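Long-range contacts in TssK C (Escherichia coli, PDB 5M2Y), which is a baseplate protein of the type VI secretion system, its C-terminal domain, described here, probably serving to dock the baseplate onto the membrane complex: residues M14-L19 with R108-T113; F30-R35 with V120-F125; S68-R73 with F91-S96; V78-P83 with F125-T130. One frame throughout, in Å; residues are numbered along the deposited sequence. Where two conformers were deposited one is given.

Contact 1 (M14-L19 with R108-T113)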
loop_
_atom_site.group_PDB
_atom_site.type_symbol
_atom_site.label_atom_id
_atom_site.label_comp_id
_atom_site.label_asym_id
_atom_site.label_seq_id
_atom_site.Cartn_x
_atom_site.Cartn_y
_atom_site.Cartn_z
ATOM N N MET A 14 -10.343 -0.787 6.540
ATOM C CA MET A 14 -9.975 -0.566 5.141
ATOM C C MET A 14 -9.373 0.799 4.867
ATOM O O MET A 14 -9.811 1.797 5.431
ATOM C CB MET A 14 -11.168 -0.793 4.202
ATOM C CG MET A 14 -11.748 -2.201 4.237
ATOM S SD MET A 14 -10.558 -3.520 3.888
ATOM C CE MET A 14 -10.060 -3.169 2.199
ATOM N N TRP A 15 -8.356 0.829 4.005
ATOM C CA TRP A 15 -7.694 2.053 3.568
ATOM C C TRP A 15 -7.855 2.126 2.069
ATOM O O TRP A 15 -7.551 1.156 1.384
ATOM C CB TRP A 15 -6.213 2.021 3.925
ATOM C CG TRP A 15 -5.940 1.950 5.402
ATOM C CD1 TRP A 15 -5.938 0.839 6.197
ATOM C CD2 TRP A 15 -5.551 3.035 6.246
ATOM N NE1 TRP A 15 -5.627 1.170 7.489
ATOM C CE2 TRP A 15 -5.371 2.511 7.550
ATOM C CE3 TRP A 15 -5.338 4.398 6.032
ATOM C CZ2 TRP A 15 -4.970 3.300 8.621
ATOM C CZ3 TRP A 15 -4.965 5.187 7.098
ATOM C CH2 TRP A 15 -4.782 4.640 8.378
ATOM N N GLU A 16 -8.362 3.243 1.552
ATOM C CA GLU A 16 -8.571 3.374 0.106
ATOM C C GLU A 16 -7.861 4.585 -0.449
ATOM O O GLU A 16 -7.963 5.662 0.115
ATOM C CB GLU A 16 -10.075 3.411 -0.223
ATOM C CG GLU A 16 -10.380 3.404 -1.706
ATOM C CD GLU A 16 -11.844 3.175 -2.063
ATOM O OE1 GLU A 16 -12.562 2.477 -1.319
ATOM O OE2 GLU A 16 -12.241 3.647 -3.147
ATOM N N GLY A 17 -7.178 4.391 -1.570
ATOM C CA GLY A 17 -6.456 5.436 -2.278
ATOM C C GLY A 17 -6.920 5.561 -3.712
ATOM O O GLY A 17 -7.195 4.553 -4.355
ATOM N N ALA A 18 -7.023 6.804 -4.216
ATOM C CA ALA A 18 -7.426 7.072 -5.597
ATOM C C ALA A 18 -6.173 7.109 -6.460
ATOM O O ALA A 18 -5.185 7.742 -6.081
ATOM C CB ALA A 18 -8.176 8.399 -5.691
ATOM N N LEU A 19 -6.201 6.394 -7.591
ATOM C CA LEU A 19 -5.063 6.319 -8.503
ATOM C C LEU A 19 -5.391 6.986 -9.844
ATOM O O LEU A 19 -5.146 6.402 -10.891
ATOM C CB LEU A 19 -4.639 4.849 -8.703
ATOM C CG LEU A 19 -4.242 4.059 -7.461
ATOM C CD1 LEU A 19 -4.088 2.585 -7.809
ATOM C CD2 LEU A 19 -2.960 4.648 -6.798
ATOM N N ARG A 108 -7.987 2.837 -8.487
ATOM C CA ARG A 108 -8.122 2.671 -7.050
ATOM C C ARG A 108 -7.303 1.533 -6.465
ATOM O O ARG A 108 -7.021 0.542 -7.135
ATOM C CB ARG A 108 -9.599 2.358 -6.797
ATOM C CG ARG A 108 -10.086 2.449 -5.374
ATOM C CD ARG A 108 -11.588 2.309 -5.397
ATOM N NE ARG A 108 -12.031 0.975 -5.755
ATOM C CZ ARG A 108 -12.620 0.119 -4.923
ATOM N NH1 ARG A 108 -12.838 0.462 -3.661
ATOM N NH2 ARG A 108 -12.988 -1.069 -5.355
ATOM N N CYS A 109 -6.974 1.671 -5.179
ATOM C CA CYS A 109 -6.328 0.600 -4.439
ATOM C C CYS A 109 -6.895 0.571 -3.026
ATOM O O CYS A 109 -7.313 1.606 -2.509
ATOM C CB CYS A 109 -4.809 0.733 -4.450
ATOM S SG CYS A 109 -4.191 2.212 -3.623
ATOM N N THR A 110 -6.950 -0.614 -2.420
ATOM C CA THR A 110 -7.471 -0.772 -1.067
ATOM C C THR A 110 -6.569 -1.690 -0.274
ATOM O O THR A 110 -5.971 -2.601 -0.837
ATOM C CB THR A 110 -8.908 -1.312 -1.037
ATOM O OG1 THR A 110 -8.924 -2.648 -1.499
ATOM C CG2 THR A 110 -9.892 -0.478 -1.843
ATOM N N PHE A 111 -6.467 -1.433 1.031
ATOM C CA PHE A 111 -5.666 -2.253 1.934
ATOM C C PHE A 111 -6.432 -2.534 3.190
ATOM O O PHE A 111 -7.057 -1.647 3.760
ATOM C CB PHE A 111 -4.331 -1.576 2.292
ATOM C CG PHE A 111 -3.516 -1.170 1.096
ATOM C CD1 PHE A 111 -2.630 -2.060 0.506
ATOM C CD2 PHE A 111 -3.645 0.099 0.551
ATOM C CE1 PHE A 111 -1.893 -1.680 -0.615
ATOM C CE2 PHE A 111 -2.911 0.479 -0.562
ATOM C CZ PHE A 111 -2.033 -0.408 -1.137
ATOM N N TYR A 112 -6.373 -3.782 3.611
ATOM C CA TYR A 112 -6.993 -4.234 4.831
ATOM C C TYR A 112 -5.908 -4.310 5.878
ATOM O O TYR A 112 -4.861 -4.913 5.644
ATOM C CB TYR A 112 -7.641 -5.616 4.626
ATOM C CG TYR A 112 -7.967 -6.343 5.911
ATOM C CD1 TYR A 112 -8.940 -5.855 6.777
ATOM C CD2 TYR A 112 -7.322 -7.520 6.246
ATOM C CE1 TYR A 112 -9.246 -6.515 7.958
ATOM C CE2 TYR A 112 -7.629 -8.198 7.422
ATOM C CZ TYR A 112 -8.589 -7.684 8.276
ATOM O OH TYR A 112 -8.940 -8.350 9.423
ATOM N N THR A 113 -6.173 -3.703 7.031
ATOM C CA THR A 113 -5.265 -3.768 8.168
ATOM C C THR A 113 -6.085 -4.297 9.336
ATOM O O THR A 113 -6.985 -3.595 9.786
ATOM C CB THR A 113 -4.616 -2.412 8.462
ATOM O OG1 THR A 113 -5.618 -1.430 8.696
ATOM C CG2 THR A 113 -3.669 -1.951 7.355
#
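Trp15 turns the N-H edge of its indole to Thr113 across the antiparallel pairing of strands 14-18 and 108-112: NE1 donates to Thr113 OG1 at 2.9 Å, the hydroxyl oxygen only 4° out of the ring plane. With Trp15 CG anti to the carbonyl carbon (chi1 -62°), the ring runs beside the strand toward that hydroxyl, and its far side packs on Leu122 of strand 121-128. Toward the other end Arg108, bent at chi3, crosses Glu16 at a slant, and its NH1 meets Glu16 OE1 in a salt bridge of 3.1 Å, the two flat groups inclined 65° to each other; NH2 has its own partner in the carbonyl of Pro56. Met14 curls over the neighbouring strand, placing SD 3.7 Å from Tyr112 CB and at the edge of the tyrosine ring, a Met-aromatic contact. Between these ends the backbones exchange four hydrogen bonds in the Trp15-Phe111 and Gly17-Cys109 pairs. The chemistry is thus divided by face: the indole, Cys109 and Phe111 lie on the buried side, where the one polar indole atom is satisfied, while the ion pair and the thioether lie on the partly exposed side.

Contact 2 (F30-R35 with V120-F125)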
loop_
_atom_site.group_PDB
_atom_site.type_symbol
_atom_site.label_atom_id
_atom_site.label_comp_id
_atom_site.label_asym_id
_atom_site.label_seq_id
_atom_site.Cartn_x
_atom_site.Cartn_y
_atom_site.Cartn_z
ATOM N N PHE A 30 5.250 1.365 -5.956
ATOM C CA PHE A 30 4.578 1.814 -4.744
ATOM C C PHE A 30 5.204 1.331 -3.454
ATOM O O PHE A 30 5.750 0.236 -3.392
ATOM C CB PHE A 30 3.110 1.381 -4.801
ATOM C CG PHE A 30 2.325 1.943 -5.963
ATOM C CD1 PHE A 30 2.340 1.316 -7.200
ATOM C CD2 PHE A 30 1.554 3.081 -5.810
ATOM C CE1 PHE A 30 1.626 1.832 -8.268
ATOM C CE2 PHE A 30 0.835 3.597 -6.888
ATOM C CZ PHE A 30 0.866 2.959 -8.106
ATOM N N TRP A 31 5.104 2.169 -2.417
ATOM C CA TRP A 31 5.588 1.872 -1.072
ATOM C C TRP A 31 4.590 2.315 -0.035
ATOM O O TRP A 31 3.955 3.360 -0.177
ATOM C CB TRP A 31 6.902 2.601 -0.753
ATOM C CG TRP A 31 8.113 1.994 -1.357
ATOM C CD1 TRP A 31 9.006 1.160 -0.758
ATOM C CD2 TRP A 31 8.597 2.224 -2.681
ATOM N NE1 TRP A 31 10.007 0.828 -1.635
ATOM C CE2 TRP A 31 9.773 1.460 -2.831
ATOM C CE3 TRP A 31 8.148 2.993 -3.761
ATOM C CZ2 TRP A 31 10.485 1.432 -4.031
ATOM C CZ3 TRP A 31 8.851 2.967 -4.939
ATOM C CH2 TRP A 31 10.023 2.220 -5.062
ATOM N N LEU A 32 4.518 1.547 1.040
ATOM C CA LEU A 32 3.710 1.868 2.203
ATOM C C LEU A 32 4.618 2.299 3.351
ATOM O O LEU A 32 5.671 1.700 3.578
ATOM C CB LEU A 32 2.878 0.647 2.634
ATOM C CG LEU A 32 1.663 0.281 1.788
ATOM C CD1 LEU A 32 1.114 -1.080 2.193
ATOM C CD2 LEU A 32 0.580 1.371 1.859
ATOM N N SER A 33 4.216 3.358 4.045
ATOM C CA SER A 33 4.906 3.846 5.244
ATOM C C SER A 33 3.921 3.565 6.377
ATOM O O SER A 33 2.752 3.929 6.263
ATOM C CB SER A 33 5.227 5.333 5.132
ATOM O OG SER A 33 5.603 5.885 6.378
ATOM N N VAL A 34 4.356 2.801 7.383
ATOM C CA VAL A 34 3.475 2.324 8.450
ATOM C C VAL A 34 3.953 2.702 9.843
ATOM O O VAL A 34 5.117 2.518 10.170
ATOM C CB VAL A 34 3.297 0.777 8.354
ATOM C CG1 VAL A 34 2.204 0.266 9.287
ATOM C CG2 VAL A 34 3.046 0.323 6.917
ATOM N N ARG A 35 3.028 3.211 10.648
ATOM C CA ARG A 35 3.273 3.493 12.051
ATOM C C ARG A 35 2.207 2.752 12.815
ATOM O O ARG A 35 1.074 2.601 12.349
ATOM C CB ARG A 35 3.315 4.986 12.389
ATOM C CG ARG A 35 2.113 5.785 11.964
ATOM C CD ARG A 35 2.404 7.272 12.066
ATOM N NE ARG A 35 3.338 7.726 11.035
ATOM C CZ ARG A 35 2.966 8.186 9.842
ATOM N NH1 ARG A 35 1.685 8.249 9.521
ATOM N NH2 ARG A 35 3.878 8.583 8.971
ATOM N N VAL A 120 -2.929 1.451 13.847
ATOM C CA VAL A 120 -2.139 1.556 12.619
ATOM C C VAL A 120 -2.479 2.808 11.771
ATOM O O VAL A 120 -3.631 3.239 11.683
ATOM C CB VAL A 120 -2.207 0.234 11.803
ATOM C CG1 VAL A 120 -3.587 0.029 11.200
ATOM C CG2 VAL A 120 -1.107 0.155 10.735
ATOM N N LYS A 121 -1.436 3.397 11.183
ATOM C CA LYS A 121 -1.560 4.504 10.245
ATOM C C LYS A 121 -0.688 4.200 9.037
ATOM O O LYS A 121 0.475 3.833 9.175
ATOM C CB LYS A 121 -1.296 5.887 10.883
ATOM C CG LYS A 121 -1.249 7.108 9.946
ATOM C CD LYS A 121 -2.444 7.289 9.027
ATOM C CE LYS A 121 -2.121 8.267 7.929
ATOM N NZ LYS A 121 -3.014 8.143 6.754
ATOM N N LEU A 122 -1.303 4.303 7.861
ATOM C CA LEU A 122 -0.687 4.029 6.562
ATOM C C LEU A 122 -0.580 5.269 5.692
ATOM O O LEU A 122 -1.508 6.065 5.632
ATOM C CB LEU A 122 -1.555 3.034 5.790
ATOM C CG LEU A 122 -1.418 1.540 6.007
ATOM C CD1 LEU A 122 -1.517 1.104 7.441
ATOM C CD2 LEU A 122 -2.337 0.784 5.042
ATOM N N GLU A 123 0.510 5.365 4.947
ATOM C CA GLU A 123 0.706 6.394 3.935
ATOM C C GLU A 123 1.236 5.675 2.689
ATOM O O GLU A 123 2.058 4.767 2.825
ATOM C CB GLU A 123 1.629 7.513 4.415
ATOM C CG GLU A 123 0.995 8.370 5.497
ATOM C CD GLU A 123 1.756 9.639 5.867
ATOM O OE1 GLU A 123 2.965 9.720 5.586
ATOM O OE2 GLU A 123 1.129 10.548 6.453
ATOM N N LEU A 124 0.708 6.016 1.492
ATOM C CA LEU A 124 1.124 5.371 0.248
ATOM C C LEU A 124 1.815 6.394 -0.628
ATOM O O LEU A 124 1.328 7.512 -0.778
ATOM C CB LEU A 124 -0.094 4.765 -0.476
ATOM C CG LEU A 124 0.137 4.081 -1.833
ATOM C CD1 LEU A 124 0.924 2.787 -1.689
ATOM C CD2 LEU A 124 -1.188 3.795 -2.511
ATOM N N PHE A 125 3.014 6.019 -1.113
ATOM C CA PHE A 125 3.865 6.810 -2.004
ATOM C C PHE A 125 4.132 6.008 -3.282
ATOM O O PHE A 125 4.320 4.794 -3.225
ATOM C CB PHE A 125 5.232 7.083 -1.352
ATOM C CG PHE A 125 5.237 7.894 -0.085
ATOM C CD1 PHE A 125 5.117 7.280 1.153
ATOM C CD2 PHE A 125 5.426 9.269 -0.124
ATOM C CE1 PHE A 125 5.122 8.037 2.326
ATOM C CE2 PHE A 125 5.442 10.025 1.050
ATOM C CZ PHE A 125 5.292 9.405 2.268
HETATM O O HOH W 1 2.100 5.959 7.985
#
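Arg35 and Lys121 run side by side and point the same way from a hydrogen-bonded pair, so that the arginine's aliphatic part lies along the lysine's, CG of Arg35 being 3.6 Å from CB of Lys121. Arg35 starts with CG between its backbone N and carbonyl carbon (chi1 54°) and bends again at chi3, which carries the guanidinium back over the sheet toward Glu123. The carboxylate stands almost perpendicular to it, the planes 87° apart, and the salt bridge from Arg35 NH2 to Glu123 OE1 is long at 3.7 Å. NE of the same arginine is held by the side-chain oxygen of Asn88, whose nitrogen bonds the Ser33 hydroxyl. Lys121, bent at chi2, gives its NZ to the carbonyl of Leu122, and this NZ lies 5.5 Å from Arg35 NH1. A water donates to the carbonyls of Ser33 and Lys121, bridging the two strands.

Farther along this face the Phe125 ring presents its edge to Ser33, with CE1 3.9 Å from Ser33 CB. The other face is wholly apolar. Leu32 reaches across to Leu124, CD2 to CD1 at 3.8 Å, and Val34 CG1 meets Val120 CG2 at 3.6 Å; helix 40-50 packs on Leu32 and Val34 through Phe47. Six backbone hydrogen bonds join Trp31, Ser33 and Arg35 to Phe125, Glu123 and Lys121. One face mixes charged and polar groups with Trp31 and Phe125, the other is apolar and lies under helix 40-50: an interior pair of an antiparallel sheet with helices packed on it.

Contact 3 (S68-R73 with F91-S96)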
loop_
_atom_site.group_PDB
_atom_site.type_symbol
_atom_site.label_atom_id
_atom_site.label_comp_id
_atom_site.label_asym_id
_atom_site.label_seq_id
_atom_site.Cartn_x
_atom_site.Cartn_y
_atom_site.Cartn_z
ATOM N N SER A 68 -4.907 -10.705 -5.697
ATOM C CA SER A 68 -3.736 -11.571 -5.646
ATOM C C SER A 68 -2.587 -10.915 -6.433
ATOM O O SER A 68 -2.812 -9.989 -7.209
ATOM C CB SER A 68 -4.065 -12.959 -6.185
ATOM O OG SER A 68 -4.331 -12.923 -7.570
ATOM N N GLY A 69 -1.369 -11.387 -6.183
ATOM C CA GLY A 69 -0.168 -10.881 -6.838
ATOM C C GLY A 69 0.435 -9.647 -6.194
ATOM O O GLY A 69 1.181 -8.907 -6.842
ATOM N N VAL A 70 0.101 -9.413 -4.911
ATOM C CA VAL A 70 0.629 -8.299 -4.145
ATOM C C VAL A 70 1.512 -8.891 -3.052
ATOM O O VAL A 70 1.020 -9.620 -2.194
ATOM C CB VAL A 70 -0.481 -7.388 -3.577
ATOM C CG1 VAL A 70 0.105 -6.200 -2.822
ATOM C CG2 VAL A 70 -1.417 -6.916 -4.678
ATOM N N ILE A 71 2.827 -8.637 -3.134
ATOM C CA ILE A 71 3.763 -9.118 -2.133
ATOM C C ILE A 71 4.291 -7.887 -1.432
ATOM O O ILE A 71 4.846 -7.005 -2.071
ATOM C CB ILE A 71 4.907 -9.989 -2.708
ATOM C CG1 ILE A 71 4.359 -11.187 -3.480
ATOM C CG2 ILE A 71 5.836 -10.467 -1.582
ATOM C CD1 ILE A 71 5.389 -11.876 -4.401
ATOM N N ILE A 72 4.080 -7.821 -0.124
ATOM C CA ILE A 72 4.541 -6.710 0.692
ATOM C C ILE A 72 5.913 -7.095 1.220
ATOM O O ILE A 72 6.051 -8.108 1.890
ATOM C CB ILE A 72 3.510 -6.371 1.799
ATOM C CG1 ILE A 72 2.185 -5.886 1.160
ATOM C CG2 ILE A 72 4.074 -5.328 2.764
ATOM C CD1 ILE A 72 1.000 -5.752 2.127
ATOM N N ARG A 73 6.931 -6.311 0.870
ATOM C CA ARG A 73 8.290 -6.608 1.317
ATOM C C ARG A 73 8.844 -5.502 2.196
ATOM O O ARG A 73 8.832 -4.341 1.779
ATOM C CB ARG A 73 9.238 -6.809 0.132
ATOM C CG ARG A 73 8.790 -7.827 -0.878
ATOM C CD ARG A 73 9.932 -8.234 -1.783
ATOM N NE ARG A 73 9.478 -9.073 -2.891
ATOM C CZ ARG A 73 9.405 -10.393 -2.830
ATOM N NH1 ARG A 73 9.769 -11.044 -1.741
ATOM N NH2 ARG A 73 8.973 -11.072 -3.889
ATOM N N PHE A 91 7.624 -0.454 3.456
ATOM C CA PHE A 91 7.394 -1.674 2.700
ATOM C C PHE A 91 7.165 -1.384 1.241
ATOM O O PHE A 91 6.461 -0.445 0.908
ATOM C CB PHE A 91 6.170 -2.429 3.243
ATOM C CG PHE A 91 6.200 -2.740 4.719
ATOM C CD1 PHE A 91 5.754 -1.815 5.648
ATOM C CD2 PHE A 91 6.676 -3.960 5.183
ATOM C CE1 PHE A 91 5.820 -2.093 7.020
ATOM C CE2 PHE A 91 6.734 -4.237 6.558
ATOM C CZ PHE A 91 6.307 -3.301 7.470
ATOM N N ALA A 92 7.738 -2.197 0.378
ATOM C CA ALA A 92 7.503 -2.074 -1.047
ATOM C C ALA A 92 6.356 -2.966 -1.437
ATOM O O ALA A 92 6.183 -4.035 -0.868
ATOM C CB ALA A 92 8.734 -2.506 -1.814
ATOM N N LEU A 93 5.566 -2.518 -2.416
ATOM C CA LEU A 93 4.525 -3.354 -2.980
ATOM C C LEU A 93 5.127 -3.997 -4.229
ATOM O O LEU A 93 5.427 -3.312 -5.203
ATOM C CB LEU A 93 3.273 -2.556 -3.338
ATOM C CG LEU A 93 2.539 -1.840 -2.205
ATOM C CD1 LEU A 93 1.271 -1.214 -2.742
ATOM C CD2 LEU A 93 2.209 -2.789 -1.042
ATOM N N ASP A 94 5.389 -5.299 -4.149
ATOM C CA ASP A 94 5.933 -6.059 -5.266
ATOM C C ASP A 94 4.688 -6.573 -5.992
ATOM O O ASP A 94 4.065 -7.548 -5.572
ATOM C CB ASP A 94 6.841 -7.204 -4.780
ATOM C CG ASP A 94 7.613 -7.902 -5.890
ATOM O OD1 ASP A 94 7.339 -7.628 -7.073
ATOM O OD2 ASP A 94 8.461 -8.758 -5.572
ATOM N N LEU A 95 4.298 -5.856 -7.051
ATOM C CA LEU A 95 3.101 -6.162 -7.817
ATOM C C LEU A 95 3.350 -7.014 -9.045
ATOM O O LEU A 95 4.301 -6.781 -9.789
ATOM C CB LEU A 95 2.396 -4.870 -8.235
ATOM C CG LEU A 95 2.059 -3.842 -7.125
ATOM C CD1 LEU A 95 1.593 -2.506 -7.717
ATOM C CD2 LEU A 95 1.041 -4.406 -6.135
ATOM N N SER A 96 2.457 -7.980 -9.272
ATOM C CA SER A 96 2.459 -8.809 -10.478
ATOM C C SER A 96 1.940 -7.906 -11.611
ATOM O O SER A 96 1.418 -6.817 -11.346
ATOM C CB SER A 96 1.535 -10.012 -10.304
ATOM O OG SER A 96 0.168 -9.646 -10.306
#
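Arg73 overlaps the carboxylate of Asp94 across the strands and grips it side-on: NE and NH2 both donate to the single oxygen OD2, each at 2.9 Å, and that oxygen lies in the guanidinium plane. The NE bond uses the anti lone pair of OD2, while NH2 approaches on the same anti side but 26° out of the carboxylate plane. Ile71 CG2 sits 3.8 Å above the guanidinium plane of Arg73, over its centre. Two things set the geometry, an arginine chain extended from CG to NE and an aspartate CG anti to its own backbone N (chi1 -171°). The carboxylate plane is turned 53° from the guanidinium, and the pair lies on the outward side of the sheet.

Beneath it the inward side is hydrocarbon. Ile72 CG2 meets Phe91 CB at 3.6 Å, and its CG1 lies beside Leu93, while Val70 CG2 touches Leu95 CD2 at 3.8 Å. Helix 40-50 covers Ile72 through Phe47, and helix 97-106 approaches Val70 through Ala99. The backbones bond in the Ile71-Asp94 and Arg73-Ala92 pairs, and Ser96 N closes the end on Gly69 O at 2.9 Å. The hydroxyl of Ser96 bonds the backbone N of Ala99. This is an antiparallel edge pair, with strand 70-75 outermost within the chain and strand 89-95 passing through the Ser96 N-cap into helix 97-106.

Contact 4 (V78-P83 with F125-T130)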
loop_
_atom_site.group_PDB
_atom_site.type_symbol
_atom_site.label_atom_id
_atom_site.label_comp_id
_atom_site.label_asym_id
_atom_site.label_seq_id
_atom_site.Cartn_x
_atom_site.Cartn_y
_atom_site.Cartn_z
ATOM N N VAL A 78 12.871 3.930 1.363
ATOM C CA VAL A 78 12.204 4.242 0.107
ATOM C C VAL A 78 13.264 4.983 -0.740
ATOM O O VAL A 78 13.930 5.888 -0.226
ATOM C CB VAL A 78 10.893 5.042 0.330
ATOM C CG1 VAL A 78 10.280 5.521 -0.985
ATOM C CG2 VAL A 78 9.888 4.225 1.131
ATOM N N PRO A 79 13.483 4.565 -2.009
ATOM C CA PRO A 79 14.521 5.204 -2.838
ATOM C C PRO A 79 14.117 6.569 -3.406
ATOM O O PRO A 79 14.152 6.780 -4.625
ATOM C CB PRO A 79 14.752 4.170 -3.940
ATOM C CG PRO A 79 13.424 3.545 -4.118
ATOM C CD PRO A 79 12.793 3.495 -2.755
ATOM N N ALA A 80 13.753 7.496 -2.507
ATOM C CA ALA A 80 13.326 8.852 -2.837
ATOM C C ALA A 80 13.238 9.698 -1.576
ATOM O O ALA A 80 13.134 9.150 -0.476
ATOM C CB ALA A 80 11.974 8.816 -3.526
ATOM N N ALA A 81 13.266 11.036 -1.743
ATOM C CA ALA A 81 13.188 11.994 -0.647
ATOM C C ALA A 81 11.753 12.110 -0.163
ATOM O O ALA A 81 10.893 12.643 -0.864
ATOM C CB ALA A 81 13.721 13.349 -1.094
ATOM N N ILE A 82 11.495 11.549 1.028
ATOM C CA ILE A 82 10.177 11.543 1.656
ATOM C C ILE A 82 10.276 11.973 3.135
ATOM O O ILE A 82 11.362 11.866 3.723
ATOM C CB ILE A 82 9.467 10.164 1.506
ATOM C CG1 ILE A 82 10.175 9.060 2.298
ATOM C CG2 ILE A 82 9.261 9.766 0.044
ATOM C CD1 ILE A 82 9.272 7.960 2.771
ATOM N N PRO A 83 9.163 12.453 3.745
ATOM C CA PRO A 83 9.207 12.842 5.166
ATOM C C PRO A 83 9.721 11.707 6.051
ATOM O O PRO A 83 9.274 10.571 5.915
ATOM C CB PRO A 83 7.754 13.184 5.477
ATOM C CG PRO A 83 7.201 13.625 4.173
ATOM C CD PRO A 83 7.831 12.721 3.165
ATOM N N PHE A 125 3.014 6.019 -1.113
ATOM C CA PHE A 125 3.865 6.810 -2.004
ATOM C C PHE A 125 4.132 6.008 -3.282
ATOM O O PHE A 125 4.320 4.794 -3.225
ATOM C CB PHE A 125 5.232 7.083 -1.352
ATOM C CG PHE A 125 5.237 7.894 -0.085
ATOM C CD1 PHE A 125 5.117 7.280 1.153
ATOM C CD2 PHE A 125 5.426 9.269 -0.124
ATOM C CE1 PHE A 125 5.122 8.037 2.326
ATOM C CE2 PHE A 125 5.442 10.025 1.050
ATOM C CZ PHE A 125 5.292 9.405 2.268
ATOM N N ALA A 126 4.182 6.699 -4.423
ATOM C CA ALA A 126 4.564 6.114 -5.703
ATOM C C ALA A 126 5.785 6.877 -6.186
ATOM O O ALA A 126 5.838 8.109 -6.076
ATOM C CB ALA A 126 3.441 6.214 -6.721
ATOM N N VAL A 127 6.754 6.139 -6.658
ATOM C CA VAL A 127 7.948 6.735 -7.191
ATOM C C VAL A 127 7.840 6.551 -8.685
ATOM O O VAL A 127 7.713 5.479 -9.147
ATOM C CB VAL A 127 9.201 6.093 -6.636
ATOM C CG1 VAL A 127 10.445 6.628 -7.298
ATOM C CG2 VAL A 127 9.275 6.347 -5.155
ATOM N N LEU A 128 7.821 7.648 -9.411
ATOM C CA LEU A 128 7.706 7.568 -10.847
ATOM C C LEU A 128 8.985 7.079 -11.508
ATOM O O LEU A 128 10.050 7.506 -11.181
ATOM C CB LEU A 128 7.271 8.907 -11.434
ATOM C CG LEU A 128 6.009 9.469 -10.833
ATOM C CD1 LEU A 128 5.604 10.820 -11.360
ATOM C CD2 LEU A 128 4.859 8.498 -10.941
ATOM N N ARG A 129 8.844 6.170 -12.448
ATOM C CA ARG A 129 9.980 5.637 -13.164
ATOM C C ARG A 129 10.384 6.550 -14.305
ATOM O O ARG A 129 9.528 7.097 -14.990
ATOM C CB ARG A 129 9.666 4.222 -13.699
ATOM C CG ARG A 129 9.384 3.230 -12.602
ATOM C CD ARG A 129 9.229 1.816 -13.041
ATOM N NE ARG A 129 8.065 1.649 -13.878
ATOM C CZ ARG A 129 7.196 0.657 -13.770
ATOM N NH1 ARG A 129 7.339 -0.262 -12.863
ATOM N NH2 ARG A 129 6.198 0.569 -14.623
ATOM N N THR A 130 11.687 6.701 -14.469
ATOM C CA THR A 130 12.347 7.496 -15.528
ATOM C C THR A 130 11.556 8.626 -16.234
ATOM O O THR A 130 10.970 8.436 -17.295
ATOM C CB THR A 130 13.018 6.574 -16.549
#
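Ile82 takes a chi1 of 67°, which puts CG1 between the backbone N and the carbonyl carbon and leaves CG2 anti to the carbonyl carbon; both branches are thereby directed at the ring of Phe125. The phenylalanine, with CG anti to its carbonyl carbon (chi1 -63°), leans out from the strand to receive them. CG2 makes an off-centre CH-pi contact, 4.3 Å from the Phe125 centroid and 28° off the ring normal, its nearest ring atom being CD2 at 3.9 Å. The other branch brings CD1 over one face of the ring, 4.1 Å above the plane and offset toward the rim. Pro83 follows directly in the chain and adds its CD at 4.2 Å from Phe125 CE2, approaching obliquely. Phe125 has a further aromatic neighbour in Phe5 of strand 3-11, which it meets edge-to-face.

The segment 78-83 belongs to the long connection between strands 70-75 and 89-95, and it contains an inverse gamma turn centred on Pro79, in which the weak bond from Ala80 N to Val78 O closes the bend. Folded in this way, the loop brings Val78 and Ala80 together above Val127, the next residue of strand 121-128 to share the face of Phe125. Ala80 CB lies 4.0 Å from Val127 CG2, and Val78 CG1 reaches the same methyl at the longer distance of 4.4 Å. No hydrogen bond crosses between the two segments, and the contacts between 78-83 and 125-130 are apolar. Trp31 of strand 28-35 lines the adjoining surface, touching Val78, Pro79 and Val127, while Tyr90 of strand 89-95 packs against Val78 and Ile82.

In the fold
All four contacts reach one antiparallel sheet, and together they illustrate how segments distant in sequence are interleaved within it. Contacts 2 and 3 join directly, because strands 28-35 and 89-95 are neighbours: Leu32 N lies 2.8 Å from Phe91 O, a probable hydrogen bond, and contact 3 is nested in the chain loop that contact 2 closes. Contact 1 packs on contact 2 where Trp15 CZ2 comes within 3.3 Å of Val120 O, and on contact 3 where Phe111 CZ meets Leu93 CD1 at 3.8 Å. Contact 4 shares Phe125 with contact 2 but stays clear of contact 1, their centres about 19 Å apart on opposite sides of the chain's centre.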